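PDB 1O9G: 23S rRNA (guanine(2535)-N(1))-methyltransferase from Streptomyces viridochromogenes, which methylates N1 of guanine-2535 in 23S ribosomal RNA with S-adenosyl-L-methionine as donor and so confers resistance to the orthosomycin antibiotic avilamycin. Local coordinates for residues Val172-Pro177 with Ile210-Arg215; Pro58-Gly63 with Ala88-Ala93; His73-Arg78 with Thr139-Ala144. The protein carries 3 engineered substitutions. One frame throughout, in Å; residues are numbered along the deposited sequence.

Contact 1 of 3, residues Val172-Pro177 with Ile210-Arg215; sequences VLTDLP and IAVTDR
Val172 to Asp175 and Ile210 to Thr213 pair residue for residue as parallel strands, their short axes 4.7 Å apart with 10° between their N-to-C directions. Four backbone bonds join them: Ala211 N gives to Val172 O (2.8 Å), Thr174 N to Ala211 O, Thr213 N to Thr174 O, and Leu176 N to Thr213 O (3.0 Å), the last the straightest at 169°. This final bond carries the pairing one residue past the end of strand 171-175. On one face Val172 and Ile210 lie side by side, CG1 of the first meeting CG2 of the second at 4.1 Å, while helix 190-203 covers both through Leu200. Thr174 belongs to the same face. With its OG1 anti to the backbone N (chi1 -164°), the methyl CG2 is left to meet Val212 CG1 at 4.0 Å, and the hydroxyl bonds to Asp57. Leu176, beyond the strand, lays CD1 3.6 Å from Asp214 OD2, a carboxylate oxygen that accepts a bond from Val188 N. The other face carries Leu173 with Ala211, beneath helix 33-45, and Asp175 with Thr213. There Thr213 CG2 lies against Thr174 O (3.5 Å) and Asp175 CA, its OG1 bonding to Ser236 O in the next strand. Strand 171-175, helix 190-203 and strand 209-214 thus form a classical beta-alpha-beta crossover unit in the Rossmann-like sheet of the methyltransferase, and the sequence Asp175-Leu176-Pro177 follows at the C-terminal end of its first strand, where such folds commonly place active-site loops.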
# COMPACT_ATOMS: atom_id res chain seq x y z
N VAL A 172 8.64 2.59 0.07
CA VAL A 172 7.59 2.78 -0.92
C VAL A 172 7.10 1.38 -1.28
O VAL A 172 7.89 0.48 -1.53
CB VAL A 172 8.13 3.47 -2.15
CG1 VAL A 172 7.11 3.34 -3.33
CG2 VAL A 172 8.47 4.90 -1.84
N LEU A 173 5.79 1.21 -1.34
CA LEU A 173 5.21 -0.08 -1.73
C LEU A 173 3.98 0.25 -2.55
O LEU A 173 3.08 0.92 -2.09
CB LEU A 173 4.89 -0.94 -0.51
CG LEU A 173 4.56 -2.41 -0.73
CD1 LEU A 173 4.76 -3.20 0.57
CD2 LEU A 173 3.15 -2.63 -1.23
N THR A 174 3.98 -0.20 -3.81
CA THR A 174 2.89 0.09 -4.69
C THR A 174 2.64 -1.02 -5.71
O THR A 174 3.54 -1.70 -6.14
CB THR A 174 3.12 1.46 -5.35
OG1 THR A 174 1.91 1.93 -5.93
CG2 THR A 174 4.18 1.37 -6.45
N ASP A 175 1.37 -1.17 -6.05
CA ASP A 175 0.89 -2.04 -7.09
C ASP A 175 0.75 -1.17 -8.32
O ASP A 175 0.05 -0.15 -8.31
CB ASP A 175 -0.46 -2.63 -6.67
CG ASP A 175 -0.97 -3.72 -7.58
OD1 ASP A 175 -0.18 -4.34 -8.32
OD2 ASP A 175 -2.19 -3.99 -7.63
N LEU A 176 1.42 -1.54 -9.40
CA LEU A 176 1.53 -0.63 -10.54
C LEU A 176 0.15 -0.42 -11.16
O LEU A 176 -0.65 -1.35 -11.22
CB LEU A 176 2.56 -1.13 -11.55
CG LEU A 176 4.02 -1.13 -11.06
CD1 LEU A 176 4.98 -1.69 -12.08
CD2 LEU A 176 4.45 0.28 -10.62
N PRO A 177 -0.15 0.82 -11.55
CA PRO A 177 -1.47 1.14 -12.08
C PRO A 177 -1.70 0.50 -13.42
O PRO A 177 -0.79 0.43 -14.22
CB PRO A 177 -1.47 2.68 -12.19
CG PRO A 177 -0.05 3.11 -12.05
CD PRO A 177 0.74 1.99 -11.50
N ILE A 210 12.29 0.66 -2.23
CA ILE A 210 11.19 0.80 -3.16
C ILE A 210 10.75 -0.58 -3.64
O ILE A 210 11.49 -1.27 -4.30
CB ILE A 210 11.55 1.67 -4.37
CG1 ILE A 210 12.07 3.04 -3.94
CG2 ILE A 210 10.34 1.82 -5.27
CD1 ILE A 210 12.83 3.76 -4.99
N ALA A 211 9.50 -0.92 -3.33
CA ALA A 211 8.94 -2.24 -3.66
C ALA A 211 7.76 -1.99 -4.62
O ALA A 211 6.82 -1.28 -4.30
CB ALA A 211 8.47 -2.94 -2.45
N VAL A 212 7.85 -2.60 -5.79
CA VAL A 212 6.77 -2.54 -6.78
C VAL A 212 6.31 -3.93 -7.16
O VAL A 212 7.10 -4.87 -7.23
CB VAL A 212 7.21 -1.73 -8.01
CG1 VAL A 212 7.65 -0.33 -7.61
CG2 VAL A 212 8.33 -2.39 -8.74
N THR A 213 5.03 -4.06 -7.42
CA THR A 213 4.42 -5.32 -7.81
C THR A 213 3.53 -5.13 -9.03
O THR A 213 3.00 -4.04 -9.28
CB THR A 213 3.71 -5.96 -6.59
OG1 THR A 213 3.11 -7.20 -6.96
CG2 THR A 213 2.59 -5.09 -6.05
N ASP A 214 3.39 -6.19 -9.82
CA ASP A 214 2.70 -6.16 -11.12
C ASP A 214 2.19 -7.57 -11.41
O ASP A 214 2.64 -8.53 -10.79
CB ASP A 214 3.70 -5.76 -12.21
CG ASP A 214 3.07 -5.07 -13.42
OD1 ASP A 214 1.85 -5.21 -13.70
OD2 ASP A 214 3.77 -4.38 -14.19
N ARG A 215 1.28 -7.68 -12.36
CA ARG A 215 0.90 -8.95 -12.94
C ARG A 215 1.93 -9.27 -14.01
O ARG A 215 1.77 -8.93 -15.18
CB ARG A 215 -0.50 -8.86 -13.54
CG ARG A 215 -1.08 -10.19 -13.98
CD ARG A 215 -1.80 -10.93 -12.87
NE ARG A 215 -2.93 -10.17 -12.32
CZ ARG A 215 -3.41 -10.30 -11.08
NH1 ARG A 215 -2.87 -11.16 -10.22
NH2 ARG A 215 -4.45 -9.56 -10.69

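Contact 2 of 3, residues Pro58-Gly63 with Ala88-Ala93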
# COMPACT_ATOMS: atom_id res chain seq x y z
N PRO A 58 2.70 5.83 -3.69
CA PRO A 58 2.56 6.92 -4.68
C PRO A 58 1.69 6.59 -5.89
O PRO A 58 1.55 7.43 -6.80
CB PRO A 58 3.99 7.17 -5.13
CG PRO A 58 4.61 5.81 -5.11
CD PRO A 58 3.99 5.14 -3.89
N CYS A 59 1.13 5.39 -5.93
CA CYS A 59 0.13 5.00 -6.92
C CYS A 59 -0.97 4.30 -6.18
O CYS A 59 -1.28 3.13 -6.42
CB CYS A 59 0.67 4.11 -8.02
SG CYS A 59 2.20 4.64 -8.76
N CYS A 60 -1.60 5.02 -5.26
CA CYS A 60 -2.37 4.34 -4.25
C CYS A 60 -3.70 3.74 -4.70
O CYS A 60 -4.24 2.90 -3.99
CB CYS A 60 -2.62 5.29 -3.06
SG CYS A 60 -3.69 6.70 -3.40
N GLY A 61 -4.22 4.15 -5.85
CA GLY A 61 -5.49 3.65 -6.32
C GLY A 61 -6.56 3.86 -5.29
O GLY A 61 -6.71 4.96 -4.77
N SER A 62 -7.28 2.79 -4.99
CA SER A 62 -8.37 2.81 -4.01
C SER A 62 -7.91 2.96 -2.58
O SER A 62 -8.73 3.09 -1.67
CB SER A 62 -9.15 1.50 -4.10
OG SER A 62 -8.41 0.40 -3.58
N GLY A 63 -6.59 2.86 -2.34
CA GLY A 63 -6.05 2.95 -1.00
C GLY A 63 -6.22 1.69 -0.16
O GLY A 63 -5.82 1.70 1.02
N ALA A 88 -10.54 10.37 -9.19
CA ALA A 88 -11.49 9.28 -9.01
C ALA A 88 -11.06 8.29 -7.93
O ALA A 88 -11.76 8.13 -6.93
CB ALA A 88 -11.78 8.55 -10.34
N PRO A 89 -9.89 7.65 -8.09
CA PRO A 89 -9.46 6.69 -7.09
C PRO A 89 -9.37 7.38 -5.74
O PRO A 89 -9.72 6.77 -4.73
CB PRO A 89 -8.06 6.25 -7.58
CG PRO A 89 -7.67 7.21 -8.65
CD PRO A 89 -8.92 7.80 -9.18
N LEU A 90 -8.96 8.64 -5.72
CA LEU A 90 -8.59 9.28 -4.46
C LEU A 90 -9.73 9.50 -3.48
O LEU A 90 -9.50 9.48 -2.29
CB LEU A 90 -7.80 10.54 -4.70
CG LEU A 90 -6.41 10.37 -5.31
CD1 LEU A 90 -5.75 11.70 -5.53
CD2 LEU A 90 -5.55 9.52 -4.41
N GLU A 91 -10.94 9.69 -3.99
CA GLU A 91 -12.11 9.80 -3.14
C GLU A 91 -12.28 8.52 -2.33
O GLU A 91 -12.51 8.56 -1.14
CB GLU A 91 -13.40 10.04 -3.97
CG GLU A 91 -13.51 11.32 -4.83
CD GLU A 91 -14.87 11.47 -5.56
OE1 GLU A 91 -15.55 10.45 -5.79
OE2 GLU A 91 -15.29 12.60 -5.93
N LEU A 92 -12.12 7.38 -2.99
CA LEU A 92 -12.25 6.11 -2.30
C LEU A 92 -11.06 5.86 -1.38
O LEU A 92 -11.23 5.36 -0.28
CB LEU A 92 -12.41 4.98 -3.28
CG LEU A 92 -12.91 3.66 -2.68
CD1 LEU A 92 -14.36 3.76 -2.15
CD2 LEU A 92 -12.83 2.60 -3.73
N ALA A 93 -9.85 6.23 -1.82
CA ALA A 93 -8.66 6.10 -0.98
C ALA A 93 -8.82 6.88 0.31
O ALA A 93 -8.43 6.42 1.38
CB ALA A 93 -7.39 6.50 -1.71
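Cys60 turns SG into the position between its own backbone N and carbonyl carbon (chi1 67°), which aims the sulfur at the helix. From the other side Leu90 starts away from the loop, but with CG anti to its carbonyl carbon (chi1 -67°) and an extended second torsion its CD2 comes back to meet Cys60 SG at 3.5 Å. Ala93 CB also lies against the sulfur, 4.1 Å from Cys60 SG. Beside it the carbonyl of Gly61 points its oxygen into the helix surface, between Pro89 CB at 3.4 Å and Ala93 CB at 3.5 Å, a contact of oxygen with aliphatic carbon. Farther along, Ser62 CB touches Leu92 CD2 at 3.9 Å, whereas its hydroxyl turns to Tyr64 N at the start of the next helix. The loop itself is a type II' turn from Cys60 to Gly63, closed by Gly63 N giving to Cys60 O (2.9 Å). Gly61 and Gly63 both have positive phi, and glycine at the second place lets the backbone run close to Ala93, Gly63 N lying 3.8 Å from Ala93 CB. Gly63 then serves as N-cap of helix 64-72. The Ser62 carbonyl receives a CA-H...O contact from Ala93 CA, 3.1 Å from Ser62 O, and its conventional bond comes from Asn96 ND2. Gly61 N in turn gives to Asp84 OD2 at the end of strand 77-84. Chemically, then, the loop and helix 87-98 are joined across their interface by sulfur-methyl, carbon-carbon and carbonyl-to-CH contacts, while peptide groups of the glycine-rich turn, which resembles the cofactor loop of Rossmann-like methyltransferases, give a bond to Asp84 and take one from Asn96.

Contact 3 of 3, residues His73-Arg78 with Thr139-Ala144; sequences HRRSLR and TAEGGA
A short 3-10 turn, Arg74 to Ser76, leads from helix 64-72 into strand 77-84 of the Rossmann-like sheet, and here it meets the turn by which helix 122-140 runs toward strand 147-151. The principal tie is the side chain of Arg74 gripping backbone carbonyls. Its NE gives a nearly straight bond (167°) to Gly143 O at 2.8 Å, with the oxygen at the edge of the guanidinium, close to its plane. NH2 adds a bond to Ala144 O at 3.0 Å, approached from above that carbonyl's plane, and a weak one to Gly143 O. Leaving anti to the backbone N (chi1 174°), CG of Arg74 comes to rest 3.5 Å from Glu141 O; the bend at the second torsion then turns CD and the guanidinium along the turn. Gly142 CA lies over one face of the group, 3.9 Å above its plane, a place it can take because Gly142 has no side chain. Being buried, the Arg74 charge is probably eased by these carbonyl dipoles. Arg75, more exposed, crosses Glu141 obliquely, the guanidinium and carboxylate planes 41° apart. Its NH1 stays 4.3 Å from Glu141 OE1, with the oxygen well out of the guanidinium plane; the opposite charges are near enough for a probable long-range attraction, though they form no salt bridge. A water links the backbone N of Arg75 to the same carboxylate, accepting from Arg75 N at 3.2 Å and donating to Glu141 OE1 at 2.8 Å.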
# COMPACT_ATOMS: atom_id res chain seq x y z
N HIS A 73 0.09 -3.59 10.15
CA HIS A 73 1.45 -3.31 10.59
C HIS A 73 1.58 -2.01 11.38
O HIS A 73 2.64 -1.38 11.41
CB HIS A 73 2.40 -3.35 9.40
CG HIS A 73 2.61 -4.72 8.86
ND1 HIS A 73 3.40 -5.64 9.49
CD2 HIS A 73 2.06 -5.35 7.80
CE1 HIS A 73 3.36 -6.78 8.82
NE2 HIS A 73 2.55 -6.63 7.79
N ARG A 74 0.50 -1.61 12.02
CA ARG A 74 0.46 -0.39 12.81
C ARG A 74 1.63 -0.26 13.76
O ARG A 74 2.20 0.82 13.87
CB ARG A 74 -0.84 -0.32 13.58
CG ARG A 74 -0.99 0.83 14.56
CD ARG A 74 -1.04 2.14 13.82
NE ARG A 74 -0.95 3.33 14.66
CZ ARG A 74 0.18 3.94 15.01
NH1 ARG A 74 1.37 3.44 14.69
NH2 ARG A 74 0.08 5.08 15.61
N ARG A 75 2.00 -1.33 14.44
CA ARG A 75 3.08 -1.25 15.42
C ARG A 75 4.44 -0.87 14.79
O ARG A 75 5.33 -0.38 15.49
CB ARG A 75 3.22 -2.58 16.17
CG ARG A 75 3.67 -3.72 15.28
CD ARG A 75 4.27 -4.89 16.00
NE ARG A 75 3.49 -5.23 17.18
CZ ARG A 75 2.29 -5.80 17.16
NH1 ARG A 75 1.69 -6.12 16.01
NH2 ARG A 75 1.68 -6.05 18.31
N SER A 76 4.61 -1.17 13.51
CA SER A 76 5.87 -0.90 12.81
C SER A 76 5.88 0.45 12.08
O SER A 76 6.88 0.78 11.44
CB SER A 76 6.14 -1.99 11.78
OG SER A 76 6.20 -3.26 12.39
N LEU A 77 4.81 1.22 12.18
CA LEU A 77 4.63 2.40 11.35
C LEU A 77 4.54 3.69 12.15
O LEU A 77 3.87 3.74 13.19
CB LEU A 77 3.38 2.25 10.50
CG LEU A 77 3.40 1.20 9.40
CD1 LEU A 77 1.98 0.94 8.89
CD2 LEU A 77 4.32 1.59 8.31
N ARG A 78 5.23 4.72 11.65
CA ARG A 78 5.16 6.09 12.14
C ARG A 78 3.98 6.82 11.48
O ARG A 78 3.30 7.60 12.12
CB ARG A 78 6.48 6.83 11.78
CG ARG A 78 6.48 8.31 12.13
CD ARG A 78 7.76 9.03 11.83
NE ARG A 78 8.83 8.63 12.74
CZ ARG A 78 8.95 9.04 14.01
NH1 ARG A 78 8.05 9.87 14.56
NH2 ARG A 78 9.97 8.61 14.75
N THR A 139 -6.18 0.64 18.48
CA THR A 139 -6.05 1.35 19.74
C THR A 139 -4.88 0.78 20.55
O THR A 139 -4.08 1.55 21.09
CB THR A 139 -7.38 1.22 20.50
OG1 THR A 139 -8.40 1.91 19.76
CG2 THR A 139 -7.33 1.90 21.86
N ALA A 140 -4.79 -0.54 20.65
CA ALA A 140 -3.75 -1.19 21.44
C ALA A 140 -2.35 -1.13 20.79
O ALA A 140 -1.36 -1.17 21.48
CB ALA A 140 -4.14 -2.63 21.77
N GLU A 141 -2.30 -1.01 19.47
CA GLU A 141 -1.04 -1.11 18.72
C GLU A 141 -0.43 0.24 18.36
O GLU A 141 0.57 0.29 17.63
CB GLU A 141 -1.26 -2.00 17.47
CG GLU A 141 -1.55 -3.45 17.85
CD GLU A 141 -2.07 -4.35 16.73
OE1 GLU A 141 -2.04 -3.95 15.56
OE2 GLU A 141 -2.53 -5.46 17.09
N GLY A 142 -0.98 1.33 18.91
CA GLY A 142 -0.43 2.66 18.74
C GLY A 142 -1.45 3.78 18.65
O GLY A 142 -1.04 4.95 18.69
N GLY A 143 -2.74 3.45 18.50
CA GLY A 143 -3.76 4.46 18.27
C GLY A 143 -3.77 4.92 16.81
O GLY A 143 -3.21 4.25 15.93
N ALA A 144 -4.38 6.06 16.56
CA ALA A 144 -4.53 6.56 15.21
C ALA A 144 -3.16 6.61 14.51
O ALA A 144 -2.17 7.02 15.11
CB ALA A 144 -5.15 7.93 15.17
O HOH W 1 0.44 -4.07 14.23

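All three contacts are built around one mixed sheet with a Rossmann-like parallel core. Contacts 1 and 2 have centres 14 Å apart and touch directly: Pro58 packs on Val172 and Thr174, and Cys59 on Thr174, joining the loop after strand 53-57 to neighbouring strand 171-175. Contact 3 lies 23 Å from contact 1 and 22 Å from contact 2, centre to centre, at the opposite end of strand 77-84 from contact 2. Along the chain contacts 2 and 3 interleave, and both are complete before contact 1 begins. Contacts 1 and 2 thus meet around the C-terminal ends of the parallel strands, where Rossmann-like methyltransferases usually hold the cofactor, while contact 3 joins connections at the far end.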